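Local coordinates for protein apoptosis regulator Bcl-2 homolog (Murid herpesvirus 4, PDB 4MI8) that blocks host apoptosis and starvation-induced autophagy, binding the BH3 region of Beclin 1, and thereby supports viral latency and chronic infection, at residues 14-19 with 115-120; 45-50 with 95-100. One frame throughout, in Å; residues are numbered along the deposited sequence.

How the interactions relate
From the N terminus, helix 8-23 supplies residues 14-19, and helix 33-56, next in the chain, supplies residues 45-50. Helix 68-81 follows, then helix 86-103 with residues 95-100; this closes interaction 2 over 44 intervening residues. Interaction 1 closes last, when residues 115-120 of helix 111-126 return to helix 8-23 after 95 residues, so the shorter loop lies wholly within the longer one. The centres are about 13 Å apart, yet the two contacts touch at helix 86-103: Cys-100 SG lies 3.5 Å from Leu-116 CD2, and Met-120 SD packs on Gly-96 CA. Together they join four helices of the Bcl-2 fold, the buried helix 86-103 among them.

Interaction 1 of 2, residues 14-19 with 115-120; sequences LITAFL and LLNDCM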
loop_
_atom_site.group_PDB
_atom_site.type_symbol
_atom_site.label_atom_id
_atom_site.label_comp_id
_atom_site.label_asym_id
_atom_site.label_seq_id
_atom_site.Cartn_x
_atom_site.Cartn_y
_atom_site.Cartn_z
ATOM N N LEU A 14 4.922 -11.046 -1.155
ATOM C CA LEU A 14 4.171 -10.257 -2.105
ATOM C C LEU A 14 4.409 -8.772 -1.801
ATOM O O LEU A 14 4.625 -7.946 -2.722
ATOM C CB LEU A 14 2.682 -10.620 -1.904
ATOM C CG LEU A 14 1.761 -9.874 -2.833
ATOM C CD1 LEU A 14 2.363 -9.856 -4.270
ATOM C CD2 LEU A 14 0.325 -10.482 -2.731
ATOM N N ILE A 15 4.429 -8.411 -0.515
ATOM C CA ILE A 15 4.692 -7.012 -0.173
ATOM C C ILE A 15 6.073 -6.508 -0.634
ATOM O O ILE A 15 6.264 -5.331 -1.150
ATOM C CB ILE A 15 4.446 -6.775 1.340
ATOM C CG1 ILE A 15 2.923 -6.861 1.655
ATOM C CG2 ILE A 15 4.926 -5.373 1.716
ATOM C CD1 ILE A 15 2.576 -7.310 3.051
ATOM N N THR A 16 7.084 -7.367 -0.415
ATOM C CA THR A 16 8.425 -6.974 -0.801
ATOM C C THR A 16 8.487 -6.875 -2.340
ATOM O O THR A 16 9.106 -5.962 -2.877
ATOM C CB THR A 16 9.420 -8.054 -0.383
ATOM O OG1 THR A 16 9.306 -8.304 1.023
ATOM C CG2 THR A 16 10.904 -7.629 -0.762
ATOM N N ALA A 17 7.872 -7.824 -3.057
ATOM C CA ALA A 17 7.926 -7.788 -4.528
ATOM C C ALA A 17 7.148 -6.558 -4.991
ATOM O O ALA A 17 7.592 -5.875 -5.922
ATOM C CB ALA A 17 7.355 -9.057 -5.080
ATOM N N PHE A 18 6.089 -6.178 -4.239
ATOM C CA PHE A 18 5.287 -4.980 -4.579
ATOM C C PHE A 18 6.172 -3.764 -4.449
ATOM O O PHE A 18 6.234 -2.979 -5.393
ATOM C CB PHE A 18 4.080 -4.810 -3.693
ATOM C CG PHE A 18 3.370 -3.474 -3.859
ATOM C CD1 PHE A 18 2.482 -3.240 -4.928
ATOM C CD2 PHE A 18 3.610 -2.411 -2.948
ATOM C CE1 PHE A 18 1.810 -2.000 -5.025
ATOM C CE2 PHE A 18 2.945 -1.197 -3.049
ATOM C CZ PHE A 18 2.047 -0.977 -4.088
ATOM N N LEU A 19 6.842 -3.605 -3.304
ATOM C CA LEU A 19 7.726 -2.425 -3.070
ATOM C C LEU A 19 8.942 -2.375 -4.042
ATOM O O LEU A 19 9.337 -1.282 -4.509
ATOM C CB LEU A 19 8.206 -2.370 -1.636
ATOM C CG LEU A 19 7.079 -2.272 -0.585
ATOM C CD1 LEU A 19 7.676 -2.449 0.832
ATOM C CD2 LEU A 19 6.436 -0.902 -0.634
ATOM N N LEU A 115 13.074 -0.703 5.623
ATOM C CA LEU A 115 12.330 -0.219 6.793
ATOM C C LEU A 115 10.839 -0.017 6.473
ATOM O O LEU A 115 9.926 -0.434 7.219
ATOM C CB LEU A 115 12.932 1.125 7.152
ATOM C CG LEU A 115 12.968 1.482 8.604
ATOM C CD1 LEU A 115 14.036 0.611 9.300
ATOM C CD2 LEU A 115 13.267 2.981 8.621
ATOM N N LEU A 116 10.592 0.615 5.335
ATOM C CA LEU A 116 9.223 0.676 4.766
ATOM C C LEU A 116 8.603 -0.737 4.645
ATOM O O LEU A 116 7.472 -0.982 5.100
ATOM C CB LEU A 116 9.245 1.401 3.416
ATOM C CG LEU A 116 7.847 1.566 2.811
ATOM C CD1 LEU A 116 6.915 2.375 3.726
ATOM C CD2 LEU A 116 8.020 2.163 1.418
ATOM N N ASN A 117 9.379 -1.661 4.066
ATOM C CA ASN A 117 8.975 -3.063 3.933
ATOM C C ASN A 117 8.522 -3.661 5.247
ATOM O O ASN A 117 7.396 -4.149 5.326
ATOM C CB ASN A 117 10.091 -3.862 3.312
ATOM C CG ASN A 117 9.639 -5.261 2.788
ATOM O OD1 ASN A 117 8.538 -5.726 2.991
ATOM N ND2 ASN A 117 10.534 -5.928 2.140
ATOM N N ASP A 118 9.391 -3.567 6.282
ATOM C CA ASP A 118 9.188 -4.153 7.595
ATOM C C ASP A 118 7.949 -3.649 8.238
ATOM O O ASP A 118 7.095 -4.430 8.695
ATOM C CB ASP A 118 10.368 -3.832 8.543
ATOM C CG ASP A 118 11.613 -4.612 8.207
ATOM O OD1 ASP A 118 11.547 -5.412 7.243
ATOM O OD2 ASP A 118 12.652 -4.431 8.901
ATOM N N CYS A 119 7.891 -2.325 8.326
ATOM C CA CYS A 119 6.731 -1.619 8.846
ATOM C C CYS A 119 5.435 -2.113 8.146
ATOM O O CYS A 119 4.482 -2.616 8.855
ATOM C CB CYS A 119 6.898 -0.106 8.644
ATOM S SG CYS A 119 5.387 0.848 9.004
ATOM N N MET A 120 5.418 -2.058 6.790
ATOM C CA MET A 120 4.179 -2.492 6.081
ATOM C C MET A 120 3.923 -3.952 6.337
ATOM O O MET A 120 2.776 -4.336 6.575
ATOM C CB MET A 120 4.206 -2.212 4.573
ATOM C CG MET A 120 4.071 -0.738 4.247
ATOM S SD MET A 120 4.196 -0.474 2.449
ATOM C CE MET A 120 2.610 -1.179 1.966
#
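Leu-19 pushes its two methyl groups between Leu-116, Asn-117 and Met-120, forming the apolar centre of a helix pair in the all-helical Bcl-2 fold. Helix 8-23 and helix 111-126 run roughly antiparallel here, with local axes 9.9 Å apart and N-to-C directions at 143°. The branches of Leu-19 divide the work. CD2 meets the thioether of Met-120, 3.8 Å from SD, and one methyl of Leu-116, 4.0 Å from CD2. CD1 instead rests against the opposing backbone, only 3.4 Å from Asn-117 CA, so the leucine is wedged tightly onto helix 111-126. One turn earlier, Ile-15 adds a looser contact, its CG2 4.3 Å from Met-120 CB. Leu-116 and Met-120 reach beyond this pair to Leu-72 and Phe-76 of helix 68-81 respectively, while Cys-100 of helix 86-103 touches both Leu-19 and Leu-116.

Farther out, Asn-117 marks the change from apolar to polar. Its side chain leaves with CG anti to the backbone N (chi1 -165°), which swings the amide across to helix 8-23. The amide then spans two residues: Asn-117 OD1 lies 3.8 Å from the branch methyl Ile-15 CG2, and the NH2 end turns to Thr-16. Trp-109, from a loop, packs on Thr-16, Leu-19 and Asn-117 at this margin. The Thr-16 hydroxyl has two hydrogen-bond partners, donating to Ala-12 O of its own helix and accepting an N-H from the asparagine. That second bond is the polar link between the helices: Asn-117 ND2 to Thr-16 OG1 measures 2.9 Å, with an N-H...O angle of 159° and the oxygen close to the amide plane.

Interaction 2 of 2, residues 45-50 with 95-100; sequences LTQEFR and VGRYVC
The guanidinium groups of Arg-50 and Arg-97 stack face to face from opposing helices, centres 4.1 Å apart and planes tilted by 30°. The overlap is offset, with Arg-50 NH2 3.4 Å from Arg-97 NH2. Bends at chi2 and chi3 fold Arg-50 back into this position, and the other face of Arg-97 receives Gln-47 CG, 3.8 Å from NH1.

Asp-94, one turn before Tyr-98, probably offsets part of the charge of the pair: OD2 forms a salt bridge with Arg-50 NE and OD1 another with Arg-97 NH2, so a single carboxylate fixes both arginines.

Helix 33-56 and the buried helix 86-103 of the Bcl-2 fold cross here almost at a right angle, 91° between the local directions. Both contribute to the BH3-binding groove: Leu-45, Glu-48, Phe-49 and Val-95 pack on the bound Beclin 1 peptide.

The remaining meetings are van der Waals or polar without a bond. Arg-50 NH1 approaches the edge of the Tyr-98 ring, 4.0 Å from CD1. Thr-46 OG1 comes within 3.1 Å of Arg-97 NE, but the N-H points too far aside for a hydrogen bond; the hydroxyl is bonded to Ile-43 O instead.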
loop_
_atom_site.group_PDB
_atom_site.type_symbol
_atom_site.label_atom_id
_atom_site.label_comp_id
_atom_site.label_asym_id
_atom_site.label_seq_id
_atom_site.Cartn_x
_atom_site.Cartn_y
_atom_site.Cartn_z
ATOM N N LEU A 45 -4.922 -1.689 -8.514
ATOM C CA LEU A 45 -5.912 -1.181 -7.537
ATOM C C LEU A 45 -5.423 0.169 -6.991
ATOM O O LEU A 45 -6.181 1.145 -6.898
ATOM C CB LEU A 45 -6.172 -2.192 -6.398
ATOM C CG LEU A 45 -6.749 -3.518 -6.969
ATOM C CD1 LEU A 45 -6.788 -4.681 -5.971
ATOM C CD2 LEU A 45 -8.095 -3.243 -7.580
ATOM N N THR A 46 -4.127 0.261 -6.640
ATOM C CA THR A 46 -3.635 1.548 -6.103
ATOM C C THR A 46 -3.770 2.672 -7.096
ATOM O O THR A 46 -4.060 3.798 -6.717
ATOM C CB THR A 46 -2.189 1.509 -5.502
ATOM O OG1 THR A 46 -1.207 1.253 -6.514
ATOM C CG2 THR A 46 -2.013 0.447 -4.347
ATOM N N GLN A 47 -3.563 2.397 -8.376
ATOM C CA GLN A 47 -3.704 3.440 -9.374
ATOM C C GLN A 47 -5.140 3.877 -9.482
ATOM O O GLN A 47 -5.414 5.062 -9.633
ATOM C CB GLN A 47 -3.135 2.965 -10.707
ATOM C CG GLN A 47 -1.588 2.936 -10.707
ATOM C CD GLN A 47 -1.019 2.209 -11.910
ATOM O OE1 GLN A 47 -1.629 1.245 -12.386
ATOM N NE2 GLN A 47 0.178 2.631 -12.400
ATOM N N GLU A 48 -6.055 2.952 -9.364
ATOM C CA GLU A 48 -7.478 3.291 -9.397
ATOM C C GLU A 48 -7.859 4.119 -8.165
ATOM O O GLU A 48 -8.590 5.132 -8.246
ATOM C CB GLU A 48 -8.312 2.032 -9.335
ATOM C CG GLU A 48 -8.553 1.382 -10.640
ATOM C CD GLU A 48 -9.226 2.351 -11.630
ATOM O OE1 GLU A 48 -10.381 2.754 -11.384
ATOM O OE2 GLU A 48 -8.598 2.724 -12.663
ATOM N N PHE A 49 -7.344 3.689 -7.012
ATOM C CA PHE A 49 -7.626 4.403 -5.749
ATOM C C PHE A 49 -7.034 5.847 -5.841
ATOM O O PHE A 49 -7.677 6.822 -5.496
ATOM C CB PHE A 49 -6.960 3.639 -4.644
ATOM C CG PHE A 49 -7.097 4.268 -3.281
ATOM C CD1 PHE A 49 -6.221 5.312 -2.879
ATOM C CD2 PHE A 49 -8.044 3.734 -2.329
ATOM C CE1 PHE A 49 -6.340 5.845 -1.581
ATOM C CE2 PHE A 49 -8.130 4.289 -1.041
ATOM C CZ PHE A 49 -7.295 5.354 -0.663
ATOM N N ARG A 50 -5.823 5.988 -6.328
ATOM C CA ARG A 50 -5.208 7.331 -6.547
ATOM C C ARG A 50 -5.972 8.233 -7.513
ATOM O O ARG A 50 -6.055 9.433 -7.273
ATOM C CB ARG A 50 -3.760 7.172 -7.036
ATOM C CG ARG A 50 -3.002 8.501 -7.041
ATOM C CD ARG A 50 -2.558 8.890 -5.611
ATOM N NE ARG A 50 -1.555 7.920 -5.076
ATOM C CZ ARG A 50 -0.258 7.954 -5.365
ATOM N NH1 ARG A 50 0.206 8.994 -6.099
ATOM N NH2 ARG A 50 0.616 7.039 -4.878
ATOM N N VAL A 95 -0.403 4.242 -0.084
ATOM C CA VAL A 95 0.547 5.032 0.755
ATOM C C VAL A 95 1.980 4.525 0.618
ATOM O O VAL A 95 2.942 5.331 0.391
ATOM C CB VAL A 95 0.117 5.081 2.220
ATOM C CG1 VAL A 95 1.273 5.607 3.066
ATOM C CG2 VAL A 95 -1.240 5.856 2.315
ATOM N N GLY A 96 2.153 3.198 0.709
ATOM C CA GLY A 96 3.516 2.608 0.542
ATOM C C GLY A 96 4.057 2.887 -0.872
ATOM O O GLY A 96 5.264 3.097 -1.041
ATOM N N ARG A 97 3.193 2.874 -1.897
ATOM C CA ARG A 97 3.645 3.172 -3.242
ATOM C C ARG A 97 4.101 4.609 -3.370
ATOM O O ARG A 97 5.084 4.870 -4.056
ATOM C CB ARG A 97 2.548 2.927 -4.267
ATOM C CG ARG A 97 2.986 3.226 -5.690
ATOM C CD ARG A 97 1.941 2.852 -6.787
ATOM N NE ARG A 97 0.716 3.650 -6.676
ATOM C CZ ARG A 97 0.343 4.578 -7.581
ATOM N NH1 ARG A 97 1.053 4.804 -8.675
ATOM N NH2 ARG A 97 -0.788 5.240 -7.457
ATOM N N TYR A 98 3.358 5.539 -2.727
ATOM C CA TYR A 98 3.725 6.950 -2.723
ATOM C C TYR A 98 5.123 7.074 -2.099
ATOM O O TYR A 98 6.001 7.660 -2.720
ATOM C CB TYR A 98 2.759 7.819 -1.891
ATOM C CG TYR A 98 3.118 9.317 -2.010
ATOM C CD1 TYR A 98 2.639 10.073 -3.094
ATOM C CD2 TYR A 98 3.961 9.970 -1.072
ATOM C CE1 TYR A 98 2.970 11.424 -3.258
ATOM C CE2 TYR A 98 4.288 11.334 -1.221
ATOM C CZ TYR A 98 3.777 12.049 -2.324
ATOM O OH TYR A 98 4.048 13.390 -2.564
ATOM N N VAL A 99 5.310 6.577 -0.872
ATOM C CA VAL A 99 6.604 6.674 -0.205
ATOM C C VAL A 99 7.746 6.197 -1.149
ATOM O O VAL A 99 8.665 6.975 -1.459
ATOM C CB VAL A 99 6.675 5.892 1.106
ATOM C CG1 VAL A 99 8.101 5.975 1.665
ATOM C CG2 VAL A 99 5.680 6.452 2.097
ATOM N N CYS A 100 7.658 4.973 -1.664
ATOM C CA CYS A 100 8.653 4.509 -2.644
ATOM C C CYS A 100 8.838 5.473 -3.784
ATOM O O CYS A 100 9.957 5.685 -4.204
ATOM C CB CYS A 100 8.301 3.185 -3.270
ATOM S SG CYS A 100 8.342 1.847 -2.080
#